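Local coordinates for protein gamma-glutamyltranspeptidase (Ggt) (Helicobacter pylori 26695, PDB 5BPK) that probably cleaves and transfers gamma-glutamyl groups, as a gamma-glutamyltranspeptidase of the Ntn-hydrolase superfamily, and here holds an acivicin-related inhibitor, at residues F102-P107 with A134-T139; K229-Q233 with L256-N260; W263-V267 with S278-P282; V66-F70 with L155-I159; A237-E241 with K253-A257. All blocks are in the same frame, centred on the assembly; numbering follows the deposited sequence.

Contact 1: F102-P107 with A134-T139. With 4UD ((2S)-amino[(5S)-4,5-dihydro-1,2-oxazol-5-yl]acetic acid), chain O.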
# COMPACT_ATOMS: atom_id res chain seq x y z
N PHE A 102 8.28 -6.54 4.53
CA PHE A 102 9.44 -6.20 3.70
C PHE A 102 9.52 -4.69 3.46
O PHE A 102 9.87 -4.21 2.39
CB PHE A 102 9.52 -7.06 2.43
CG PHE A 102 8.33 -6.97 1.49
CD1 PHE A 102 7.21 -7.77 1.67
CD2 PHE A 102 8.39 -6.18 0.36
CE1 PHE A 102 6.15 -7.73 0.77
CE2 PHE A 102 7.32 -6.12 -0.55
CZ PHE A 102 6.20 -6.90 -0.33
N ARG A 103 9.20 -3.95 4.51
CA ARG A 103 9.29 -2.49 4.52
C ARG A 103 10.75 -2.04 4.50
O ARG A 103 11.62 -2.67 5.11
CB ARG A 103 8.60 -1.96 5.77
CG ARG A 103 8.56 -0.45 5.94
CD ARG A 103 7.70 0.25 4.90
NE ARG A 103 7.29 1.58 5.37
CZ ARG A 103 6.56 2.44 4.66
NH1 ARG A 103 6.18 2.16 3.43
NH2 ARG A 103 6.22 3.61 5.19
N GLU A 104 11.03 -0.92 3.84
CA GLU A 104 12.38 -0.37 3.84
C GLU A 104 12.83 0.01 5.24
O GLU A 104 12.01 0.34 6.11
CB GLU A 104 12.52 0.84 2.93
CG GLU A 104 12.13 0.61 1.48
CD GLU A 104 10.70 1.05 1.19
OE1 GLU A 104 9.78 0.63 1.94
OE2 GLU A 104 10.52 1.81 0.21
N LYS A 105 14.15 -0.03 5.45
CA LYS A 105 14.77 0.40 6.70
C LYS A 105 15.53 1.70 6.50
O LYS A 105 16.19 1.90 5.46
CB LYS A 105 15.76 -0.65 7.18
CG LYS A 105 15.14 -1.97 7.56
CD LYS A 105 16.19 -3.09 7.64
CE LYS A 105 17.25 -2.87 8.72
NZ LYS A 105 18.25 -4.00 8.75
N ALA A 106 15.51 2.56 7.52
CA ALA A 106 16.40 3.71 7.51
C ALA A 106 17.83 3.18 7.47
O ALA A 106 18.15 2.23 8.18
CB ALA A 106 16.17 4.59 8.74
N PRO A 107 18.71 3.80 6.66
CA PRO A 107 20.07 3.28 6.59
C PRO A 107 20.83 3.43 7.90
O PRO A 107 20.42 4.20 8.79
CB PRO A 107 20.71 4.14 5.48
CG PRO A 107 19.57 4.56 4.64
CD PRO A 107 18.46 4.81 5.61
N ALA A 134 15.85 7.79 0.19
CA ALA A 134 15.62 6.33 0.09
C ALA A 134 15.93 5.56 1.37
O ALA A 134 17.00 5.74 1.97
CB ALA A 134 16.41 5.75 -1.06
N GLY A 135 15.02 4.67 1.74
CA GLY A 135 15.30 3.60 2.69
C GLY A 135 15.90 2.39 1.99
O GLY A 135 15.86 2.29 0.76
N VAL A 136 16.45 1.47 2.76
CA VAL A 136 17.05 0.26 2.20
C VAL A 136 15.94 -0.62 1.59
O VAL A 136 15.03 -1.01 2.30
CB VAL A 136 17.82 -0.55 3.27
CG1 VAL A 136 18.53 -1.71 2.61
CG2 VAL A 136 18.81 0.35 4.01
N PRO A 137 16.00 -0.92 0.27
CA PRO A 137 14.89 -1.65 -0.37
C PRO A 137 14.65 -3.05 0.20
O PRO A 137 15.62 -3.81 0.43
CB PRO A 137 15.34 -1.77 -1.82
CG PRO A 137 16.24 -0.58 -2.04
CD PRO A 137 16.98 -0.44 -0.73
N GLY A 138 13.38 -3.39 0.38
CA GLY A 138 12.96 -4.69 0.89
C GLY A 138 12.26 -5.61 -0.08
O GLY A 138 12.11 -6.79 0.21
N THR A 139 11.80 -5.08 -1.23
CA THR A 139 10.97 -5.88 -2.15
C THR A 139 11.58 -7.20 -2.58
O THR A 139 10.92 -8.22 -2.54
CB THR A 139 10.57 -5.06 -3.37
OG1 THR A 139 9.72 -4.00 -2.92
CG2 THR A 139 9.84 -5.91 -4.44
C3 4UD O . 1.15 4.23 -1.52
C4 4UD O . 2.25 4.25 0.41
C5 4UD O . 2.36 4.90 -0.96
C6 4UD O . 2.83 5.06 1.58
C8 4UD O . 2.70 4.20 2.81
O9 4UD O . 3.51 3.33 3.05
O10 4UD O . 1.66 4.37 3.66
N7 4UD O . 4.26 5.33 1.36
O2 4UD O . 0.85 4.10 0.65
N1 4UD O . 0.38 3.83 -0.57
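The ring of Phe-102 takes Thr-139 at its edge: OG1 lies in the ring plane, 4.0 Å from Phe-102 CE2, while the threonine backbone comes in obliquely, its CA 3.6 Å from Phe-102 CD2. Phe-102 CG sits between the backbone N and the carbonyl carbon (chi1 59°), which swings the ring toward Thr-139; Phe-102 CB itself lies 3.4 Å from Gly-138 O. The polar need of Thr-139 OG1 is met by Asn-81. The second flat group, the guanidinium of Arg-103, takes no part in the packing on 134-139 and lies in the inhibitor site, where NH1 donates to the carboxylate oxygen O9 of the bound 4UD over 2.9 Å, in a bond bent to 130°. Glu-40 and Asp-43 of the neighbouring subunit form salt bridges with the same guanidinium, and its NE is hydrogen-bonded to Pro-70 O of that subunit. In the Ntn-hydrolase fold these segments join strand 97-102 of the central sheet to helix 139-150, running back past each other in roughly opposite directions. Val-136 N donates to Lys-105 O over 2.7 Å and almost straight (170°), whereas the return bond from Lys-105 N to Val-136 O is weak. Val-136 O also receives a CA-H...O contact from Glu-104 CA at 3.1 Å. Further along, Val-136 CG2 packs against Pro-107 CG at 4.3 Å, and Lys-105 NZ is hydrogen-bonded to Asn-260 OD1.

Contact 2: K229-Q233 with L256-N260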
# COMPACT_ATOMS: atom_id res chain seq x y z
N LYS A 229 20.43 -12.56 -3.08
CA LYS A 229 21.83 -12.15 -3.01
C LYS A 229 22.32 -11.44 -4.29
O LYS A 229 23.28 -10.68 -4.23
CB LYS A 229 22.73 -13.35 -2.67
CG LYS A 229 22.67 -13.76 -1.21
N GLY A 230 21.64 -11.68 -5.41
CA GLY A 230 21.93 -10.97 -6.66
C GLY A 230 21.56 -9.50 -6.64
O GLY A 230 22.01 -8.71 -7.49
N PHE A 231 20.73 -9.11 -5.67
CA PHE A 231 20.38 -7.72 -5.44
C PHE A 231 21.17 -7.13 -4.27
O PHE A 231 21.70 -6.02 -4.39
CB PHE A 231 18.88 -7.59 -5.16
CG PHE A 231 18.40 -6.17 -4.98
CD1 PHE A 231 17.98 -5.43 -6.07
CD2 PHE A 231 18.37 -5.57 -3.72
CE1 PHE A 231 17.54 -4.12 -5.92
CE2 PHE A 231 17.93 -4.24 -3.57
CZ PHE A 231 17.52 -3.52 -4.67
N TYR A 232 21.22 -7.86 -3.16
CA TYR A 232 21.77 -7.34 -1.89
C TYR A 232 23.28 -7.51 -1.72
O TYR A 232 23.85 -6.96 -0.77
CB TYR A 232 21.03 -7.95 -0.68
CG TYR A 232 19.56 -7.53 -0.62
CD1 TYR A 232 19.19 -6.29 -0.08
CD2 TYR A 232 18.56 -8.35 -1.14
CE1 TYR A 232 17.85 -5.89 -0.05
CE2 TYR A 232 17.22 -7.96 -1.12
CZ TYR A 232 16.87 -6.73 -0.58
OH TYR A 232 15.56 -6.34 -0.56
N GLN A 233 23.92 -8.26 -2.63
CA GLN A 233 25.37 -8.46 -2.62
C GLN A 233 25.91 -8.40 -4.05
O GLN A 233 25.17 -8.16 -5.00
CB GLN A 233 25.71 -9.81 -1.96
CG GLN A 233 25.24 -9.95 -0.51
CD GLN A 233 25.67 -11.27 0.13
OE1 GLN A 233 26.70 -11.84 -0.23
NE2 GLN A 233 24.88 -11.75 1.08
N LEU A 256 22.77 -3.15 2.69
CA LEU A 256 22.12 -4.12 1.82
C LEU A 256 22.31 -5.53 2.37
O LEU A 256 21.35 -6.30 2.43
CB LEU A 256 22.64 -4.00 0.39
CG LEU A 256 22.28 -2.68 -0.32
CD1 LEU A 256 23.20 -2.44 -1.52
CD2 LEU A 256 20.82 -2.59 -0.74
N ALA A 257 23.53 -5.85 2.81
CA ALA A 257 23.83 -7.18 3.36
C ALA A 257 23.10 -7.46 4.68
O ALA A 257 22.92 -8.63 5.05
CB ALA A 257 25.34 -7.36 3.53
N SER A 258 22.70 -6.40 5.38
CA SER A 258 21.97 -6.52 6.65
C SER A 258 20.44 -6.36 6.54
O SER A 258 19.74 -6.42 7.56
CB SER A 258 22.53 -5.54 7.69
OG SER A 258 22.38 -4.18 7.33
N TYR A 259 19.92 -6.19 5.32
CA TYR A 259 18.47 -6.04 5.16
C TYR A 259 17.80 -7.37 5.51
O TYR A 259 18.18 -8.42 4.99
CB TYR A 259 18.01 -5.60 3.75
CG TYR A 259 16.51 -5.45 3.80
CD1 TYR A 259 15.95 -4.28 4.28
CD2 TYR A 259 15.67 -6.53 3.55
CE1 TYR A 259 14.59 -4.15 4.44
CE2 TYR A 259 14.30 -6.43 3.72
CZ TYR A 259 13.77 -5.23 4.18
OH TYR A 259 12.42 -5.12 4.37
N ASN A 260 16.78 -7.29 6.36
CA ASN A 260 16.05 -8.45 6.86
C ASN A 260 14.54 -8.25 6.71
O ASN A 260 14.03 -7.22 7.13
CB ASN A 260 16.42 -8.71 8.34
CG ASN A 260 16.26 -7.46 9.27
OD1 ASN A 260 16.63 -6.32 8.92
ND2 ASN A 260 15.76 -7.70 10.49
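Tyr-232 lays its ring beside the last turn of helix 253-257, with CD1 3.3 Å from Leu-256 O. The contact is reciprocal: Leu-256 CB stands 3.4 Å from Tyr-232 O, and one leucine methyl, CD2, reaches Tyr-232 CD1 at 4.1 Å. Beyond the leucine, Tyr-259 touches Tyr-232 CE1 through its CB at 3.8 Å. The two tyrosine rings are nearly parallel, their planes 14° apart, but offset so that little of one ring lies over the other, the centroids being 5.8 Å apart; this is side-by-side packing rather than a full stack. Tyr-259 extends with CG opposite its backbone N (chi1 -178°), which carries its ring alongside that of Tyr-232. In the next layer Phe-231 supports Tyr-232 from within its own helix, placing CD2 3.5 Å above the centre of one ring face. Phe-231 rests in turn on Val-140 of helix 139-150 and meets Phe-35 of the neighbouring subunit. The chemistry is divided: apolar and van der Waals packing joins helix 229-232 to the end of helix 253-257 and the loop after it, while directed bonds tie both phenols to the backbone of the 102-107 and 134-139 loops (Tyr-259 OH to Arg-103 O, Tyr-232 OH to Pro-137 O) and, for Tyr-232, to Ala-141 N at the start of helix 139-150, so that Tyr-259 probably helps position the backbone of the inhibitor-binding Arg-103 as a second-shell residue.

Contact 3: W263-V267 with S278-P282. With EDO (1,2-ethanediol), chain M.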
# COMPACT_ATOMS: atom_id res chain seq x y z
N TRP A 263 8.81 -11.90 9.50
CA TRP A 263 7.50 -12.54 9.59
C TRP A 263 6.87 -12.14 10.91
O TRP A 263 7.41 -12.44 11.98
CB TRP A 263 7.62 -14.05 9.51
CG TRP A 263 8.11 -14.53 8.20
CD1 TRP A 263 9.38 -14.92 7.89
CD2 TRP A 263 7.34 -14.69 7.01
NE1 TRP A 263 9.45 -15.30 6.57
CE2 TRP A 263 8.21 -15.18 6.01
CE3 TRP A 263 5.99 -14.48 6.69
CZ2 TRP A 263 7.77 -15.46 4.71
CZ3 TRP A 263 5.56 -14.76 5.41
CH2 TRP A 263 6.45 -15.24 4.43
N ARG A 264 5.75 -11.44 10.82
CA ARG A 264 5.09 -10.89 11.99
C ARG A 264 3.70 -11.47 12.11
O ARG A 264 3.10 -11.92 11.13
CB ARG A 264 5.00 -9.37 11.88
CG ARG A 264 6.35 -8.68 11.66
CD ARG A 264 6.21 -7.20 11.89
NE ARG A 264 7.39 -6.38 11.64
CZ ARG A 264 8.22 -5.94 12.58
NH1 ARG A 264 8.07 -6.30 13.85
NH2 ARG A 264 9.23 -5.13 12.25
N LYS A 265 3.16 -11.41 13.32
CA LYS A 265 1.76 -11.69 13.53
C LYS A 265 0.94 -10.55 12.91
O LYS A 265 1.28 -9.38 13.09
CB LYS A 265 1.45 -11.80 15.01
CG LYS A 265 2.05 -13.03 15.67
CD LYS A 265 1.55 -13.14 17.09
CE LYS A 265 2.21 -14.28 17.85
NZ LYS A 265 1.71 -14.34 19.25
N PRO A 266 -0.09 -10.90 12.14
CA PRO A 266 -0.99 -9.85 11.68
C PRO A 266 -1.78 -9.28 12.84
O PRO A 266 -1.87 -9.91 13.91
CB PRO A 266 -1.93 -10.58 10.72
CG PRO A 266 -1.88 -11.99 11.10
CD PRO A 266 -0.59 -12.25 11.80
N VAL A 267 -2.34 -8.10 12.64
CA VAL A 267 -3.34 -7.60 13.56
C VAL A 267 -4.69 -8.21 13.14
O VAL A 267 -5.02 -8.27 11.95
CB VAL A 267 -3.36 -6.06 13.63
CG1 VAL A 267 -3.66 -5.42 12.29
CG2 VAL A 267 -4.36 -5.59 14.69
N SER A 278 -5.12 -8.14 9.02
CA SER A 278 -4.48 -7.01 8.35
C SER A 278 -3.07 -6.73 8.88
O SER A 278 -2.57 -7.47 9.75
CB SER A 278 -5.38 -5.77 8.42
OG SER A 278 -4.94 -4.76 7.52
N MET A 279 -2.43 -5.70 8.33
CA MET A 279 -1.01 -5.49 8.61
C MET A 279 -0.76 -4.75 9.91
O MET A 279 -1.33 -3.69 10.17
CB MET A 279 -0.31 -4.75 7.48
CG MET A 279 1.19 -4.70 7.66
SD MET A 279 1.94 -6.35 7.61
CE MET A 279 3.35 -6.09 8.69
N SER A 280 0.14 -5.34 10.69
CA SER A 280 0.57 -4.86 11.99
C SER A 280 1.74 -3.87 11.83
O SER A 280 2.21 -3.65 10.72
CB SER A 280 1.02 -6.07 12.79
OG SER A 280 1.85 -6.92 12.01
N PRO A 281 2.22 -3.29 12.95
CA PRO A 281 3.38 -2.43 12.84
C PRO A 281 4.53 -3.14 12.13
O PRO A 281 4.79 -4.31 12.39
CB PRO A 281 3.71 -2.11 14.30
CG PRO A 281 2.35 -2.03 14.93
CD PRO A 281 1.60 -3.19 14.29
N PRO A 282 5.25 -2.43 11.24
CA PRO A 282 5.35 -0.98 11.07
C PRO A 282 4.32 -0.30 10.18
O PRO A 282 4.49 0.87 9.85
CB PRO A 282 6.75 -0.82 10.48
CG PRO A 282 6.90 -2.02 9.65
CD PRO A 282 6.24 -3.13 10.42
C1 EDO M . 12.72 -16.07 4.79
O1 EDO M . 12.49 -15.37 6.01
C2 EDO M . 11.51 -16.94 4.47
O2 EDO M . 11.83 -17.90 3.45
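Over one face of the Arg-264 guanidinium sits the carbonyl oxygen of Pro-281, the residue joined to Pro-282 by a cis peptide bond. The contact belongs to a beta hairpin at the border of the four-stranded antiparallel sheet of the Ntn-hydrolase fold, where strand 262-271 pairs with strand 274-278 and the sheet runs on through Ser-278 into the neighbouring subunit. Pro-281 O is 3.4 Å from Arg-264 NE, but the angle is too poor for a hydrogen bond, so this is placement over a face rather than donation. The arginine chain is extended from CG to NE, passing Pro-281 O at 3.3 Å from CD and bringing NE to 3.7 Å from Pro-282 CD. Its charged end is held by salt bridges to Asp-101 and Asp-334. Val-267 and Ser-278 form an antiparallel hydrogen-bonded pair: Ser-278 N donates over 2.9 Å to Val-267 O at 164°, while the bond from Val-267 N to Ser-278 O is 3.0 Å and more bent, at 137°. Past this bridge a side chain takes over: Ser-280 OG, placed between the backbone N and the carbonyl carbon (chi1 46°), donates to Lys-265 O at 2.7 Å.

Contact 4: V66-F70 with L155-I159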
# COMPACT_ATOMS: atom_id res chain seq x y z
N VAL A 66 4.41 -13.70 -6.28
CA VAL A 66 5.81 -13.44 -6.58
C VAL A 66 6.00 -13.04 -8.06
O VAL A 66 6.68 -12.05 -8.36
CB VAL A 66 6.71 -14.64 -6.17
CG1 VAL A 66 8.13 -14.49 -6.75
CG2 VAL A 66 6.72 -14.77 -4.63
N ALA A 67 5.36 -13.76 -8.96
CA ALA A 67 5.42 -13.43 -10.39
C ALA A 67 4.90 -12.00 -10.64
O ALA A 67 5.51 -11.22 -11.38
CB ALA A 67 4.65 -14.45 -11.22
N ILE A 68 3.79 -11.65 -10.00
CA ILE A 68 3.21 -10.31 -10.12
C ILE A 68 4.11 -9.21 -9.57
O ILE A 68 4.27 -8.18 -10.22
CB ILE A 68 1.81 -10.23 -9.47
CG1 ILE A 68 0.82 -11.05 -10.30
CG2 ILE A 68 1.34 -8.79 -9.34
CD1 ILE A 68 -0.54 -11.19 -9.67
N GLY A 69 4.71 -9.45 -8.40
CA GLY A 69 5.63 -8.49 -7.80
C GLY A 69 6.76 -8.11 -8.75
O GLY A 69 7.09 -6.94 -8.91
N PHE A 70 7.35 -9.10 -9.40
CA PHE A 70 8.41 -8.78 -10.37
C PHE A 70 7.89 -8.18 -11.68
O PHE A 70 8.53 -7.29 -12.25
CB PHE A 70 9.30 -10.00 -10.66
CG PHE A 70 10.20 -10.38 -9.51
CD1 PHE A 70 11.21 -9.53 -9.11
CD2 PHE A 70 10.02 -11.57 -8.82
CE1 PHE A 70 12.05 -9.85 -8.06
CE2 PHE A 70 10.87 -11.91 -7.76
CZ PHE A 70 11.88 -11.04 -7.39
N LEU A 155 11.96 -19.74 -8.66
CA LEU A 155 12.12 -18.31 -8.94
C LEU A 155 12.32 -18.06 -10.44
O LEU A 155 11.73 -17.14 -10.97
CB LEU A 155 13.28 -17.72 -8.14
CG LEU A 155 13.52 -16.21 -8.33
CD1 LEU A 155 12.34 -15.39 -7.80
CD2 LEU A 155 14.81 -15.78 -7.65
N SER A 156 13.12 -18.87 -11.12
CA SER A 156 13.37 -18.66 -12.57
C SER A 156 12.08 -18.62 -13.40
O SER A 156 11.91 -17.76 -14.27
CB SER A 156 14.33 -19.72 -13.13
OG SER A 156 13.82 -21.04 -12.97
N GLN A 157 11.17 -19.55 -13.12
CA GLN A 157 9.89 -19.61 -13.83
C GLN A 157 9.06 -18.36 -13.57
O GLN A 157 8.37 -17.87 -14.47
CB GLN A 157 9.04 -20.80 -13.36
CG GLN A 157 9.63 -22.18 -13.54
CD GLN A 157 8.70 -23.24 -12.97
OE1 GLN A 157 7.71 -23.61 -13.60
NE2 GLN A 157 8.99 -23.70 -11.75
N LEU A 158 9.12 -17.87 -12.34
CA LEU A 158 8.25 -16.77 -11.91
C LEU A 158 8.78 -15.41 -12.33
O LEU A 158 7.99 -14.47 -12.53
CB LEU A 158 8.03 -16.84 -10.40
CG LEU A 158 7.38 -18.13 -9.88
CD1 LEU A 158 7.35 -18.12 -8.36
CD2 LEU A 158 5.98 -18.37 -10.46
N ILE A 159 10.09 -15.29 -12.48
CA ILE A 159 10.72 -14.01 -12.84
C ILE A 159 10.95 -13.86 -14.35
O ILE A 159 11.10 -12.75 -14.86
CB ILE A 159 12.05 -13.80 -12.05
CG1 ILE A 159 12.43 -12.31 -11.99
CG2 ILE A 159 13.20 -14.65 -12.64
CD1 ILE A 159 13.46 -12.01 -10.92
O HOH W 1 7.16 -12.08 -13.62
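Phe-70 and Ile-159 make the tight part of this helix contact: the methyl CD1 of Ile-159 stands 3.7 Å from the Phe-70 ring centroid, only 6° off the ring normal, a CH-pi contact squarely over one face. Ile-159 reaches it with CG1 opposite its backbone N (chi1 -158°). Leu-155 CD1 approaches the same ring obliquely at CE2, 3.8 Å away, its side chain crossing the phenylalanine at about a right angle. The pair joins helix 61-75 to helix 155-168 within the helical layers that flank the Ntn-hydrolase sheets; the short segments cross at -50° with their axes 8.9 Å apart. Helices 139-150 and 214-226 pack on the Phe-70 side, through Met-143 and Leu-220. Where small Ala-67 faces Leu-158 the backbones come close, and Ala-67 CA makes a CA-H...O contact of 3.5 Å with Leu-158 O. Here a single water is held between the helices: it donates to Ala-67 O at 2.9 Å and to Leu-158 O at 2.8 Å, linking the two backbones by a polar bridge. Val-66, one turn before Phe-70, meets Leu-158 CD1 with its CG1 at 4.0 Å. The looser, outer side lies at the partly exposed Leu-155, whose CD1 is 4.4 Å from Val-66 CG1.

Contact 5: A237-E241 with K253-A257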
# COMPACT_ATOMS: atom_id res chain seq x y z
N ALA A 237 24.86 -4.67 -5.62
CA ALA A 237 25.10 -3.97 -4.36
C ALA A 237 26.22 -2.94 -4.55
O ALA A 237 26.16 -1.85 -4.00
CB ALA A 237 25.45 -4.94 -3.24
N GLU A 238 27.21 -3.30 -5.36
CA GLU A 238 28.30 -2.39 -5.70
C GLU A 238 27.78 -1.15 -6.45
O GLU A 238 28.18 -0.02 -6.15
CB GLU A 238 29.37 -3.13 -6.53
CG GLU A 238 30.76 -2.51 -6.44
CD GLU A 238 31.42 -2.74 -5.08
OE1 GLU A 238 31.48 -3.90 -4.63
OE2 GLU A 238 31.87 -1.75 -4.46
N LEU A 239 26.90 -1.35 -7.42
CA LEU A 239 26.29 -0.24 -8.16
C LEU A 239 25.48 0.68 -7.25
O LEU A 239 25.49 1.89 -7.42
CB LEU A 239 25.37 -0.76 -9.28
CG LEU A 239 26.01 -1.48 -10.47
CD1 LEU A 239 24.94 -2.08 -11.37
CD2 LEU A 239 26.89 -0.51 -11.25
N ILE A 240 24.78 0.09 -6.28
CA ILE A 240 23.97 0.89 -5.36
C ILE A 240 24.89 1.77 -4.50
O ILE A 240 24.70 2.98 -4.42
CB ILE A 240 23.04 0.01 -4.48
CG1 ILE A 240 22.01 -0.69 -5.36
CG2 ILE A 240 22.33 0.86 -3.42
CD1 ILE A 240 21.24 -1.79 -4.66
N GLU A 241 25.90 1.17 -3.88
CA GLU A 241 26.79 1.93 -3.00
C GLU A 241 27.50 3.03 -3.78
O GLU A 241 27.60 4.16 -3.32
CB GLU A 241 27.82 1.03 -2.30
CG GLU A 241 28.74 1.80 -1.34
CD GLU A 241 29.72 0.92 -0.58
OE1 GLU A 241 30.92 0.96 -0.93
OE2 GLU A 241 29.30 0.21 0.36
N LYS A 253 26.88 -1.09 0.97
CA LYS A 253 26.86 -2.55 0.90
C LYS A 253 26.52 -3.18 2.26
O LYS A 253 25.92 -4.24 2.31
CB LYS A 253 28.20 -3.08 0.38
CG LYS A 253 28.38 -2.89 -1.11
CD LYS A 253 29.69 -3.49 -1.60
CE LYS A 253 30.88 -2.62 -1.25
NZ LYS A 253 32.13 -3.10 -1.91
N GLU A 254 26.91 -2.52 3.36
CA GLU A 254 26.60 -3.02 4.70
C GLU A 254 25.10 -2.96 4.97
O GLU A 254 24.53 -3.90 5.54
CB GLU A 254 27.36 -2.25 5.78
CG GLU A 254 27.26 -2.92 7.16
CD GLU A 254 27.98 -2.16 8.27
OE1 GLU A 254 28.58 -1.09 7.99
OE2 GLU A 254 27.95 -2.64 9.42
N ASP A 255 24.45 -1.88 4.55
CA ASP A 255 22.99 -1.77 4.67
C ASP A 255 22.31 -2.91 3.92
O ASP A 255 21.40 -3.55 4.43
CB ASP A 255 22.49 -0.44 4.10
CG ASP A 255 22.74 0.73 5.01
OD1 ASP A 255 22.30 0.70 6.17
OD2 ASP A 255 23.35 1.72 4.56
N LEU A 256 22.77 -3.15 2.69
CA LEU A 256 22.12 -4.12 1.82
C LEU A 256 22.31 -5.53 2.37
O LEU A 256 21.35 -6.30 2.43
CB LEU A 256 22.64 -4.00 0.39
CG LEU A 256 22.28 -2.68 -0.32
CD1 LEU A 256 23.20 -2.44 -1.52
CD2 LEU A 256 20.82 -2.59 -0.74
N ALA A 257 23.53 -5.85 2.81
CA ALA A 257 23.83 -7.18 3.36
C ALA A 257 23.10 -7.46 4.68
O ALA A 257 22.92 -8.63 5.05
CB ALA A 257 25.34 -7.36 3.53
O HOH W 2 29.58 -0.96 3.05
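Helix 234-246 and the short helix 253-257 form a helix-loop-helix pair on the outer part of the subunit, their local axes 9.5 Å apart and their directions 133° apart. Glu-241 and Glu-238, one turn apart on the first helix, both engage Lys-253 at the start of the second. Glu-241, its chain extended beyond CG, brings OE2 to the backbone: Lys-253 N donates to it over 2.8 Å, nearly straight at 174°, meeting the oxygen on its anti side and 20° out of the carboxylate plane. A water donates to the same OE2 at 2.9 Å and accepts from Glu-254 N, so this oxygen serves two successive backbone N-H groups, one of them indirectly. The Lys-253 chain bends at chi3 to put NZ between both oxygens of Glu-238, each 2.9 Å from NZ and each using its syn lone pair, in a bidentate salt bridge. Inward of these polar groups, Leu-256 CD1 is wedged 3.7 Å from Ala-237 CA and 3.8 Å from Ile-240 CD1. The N-terminus of helix 253-257 would probably favour the charged form of Glu-241, and the Lys-253 ammonium that of Glu-238.

Overall arrangement
Contacts 1 to 4 are buried, contact 1 entirely so, and contact 5, about 22 Å from the chain centre, is partly buried. Contacts 2 and 5 share helix 253-257 and Leu-256, which packs on helix 229-232 on one hand and helix 234-246 on the other; their centres are 7 Å apart. Contact 1 touches both, and its loops join to contact 2 by two probable tyrosine hydrogen bonds. Contacts 1 and 3 combine backbone bonding with arginines bearing on acidic partners, contact 1 meeting the inhibitor directly. Contact 4 stands apart, hydrophobic with a water bridge, whereas contact 5 pairs one salt bridge and a carboxylate bound to the backbone with a small apolar patch.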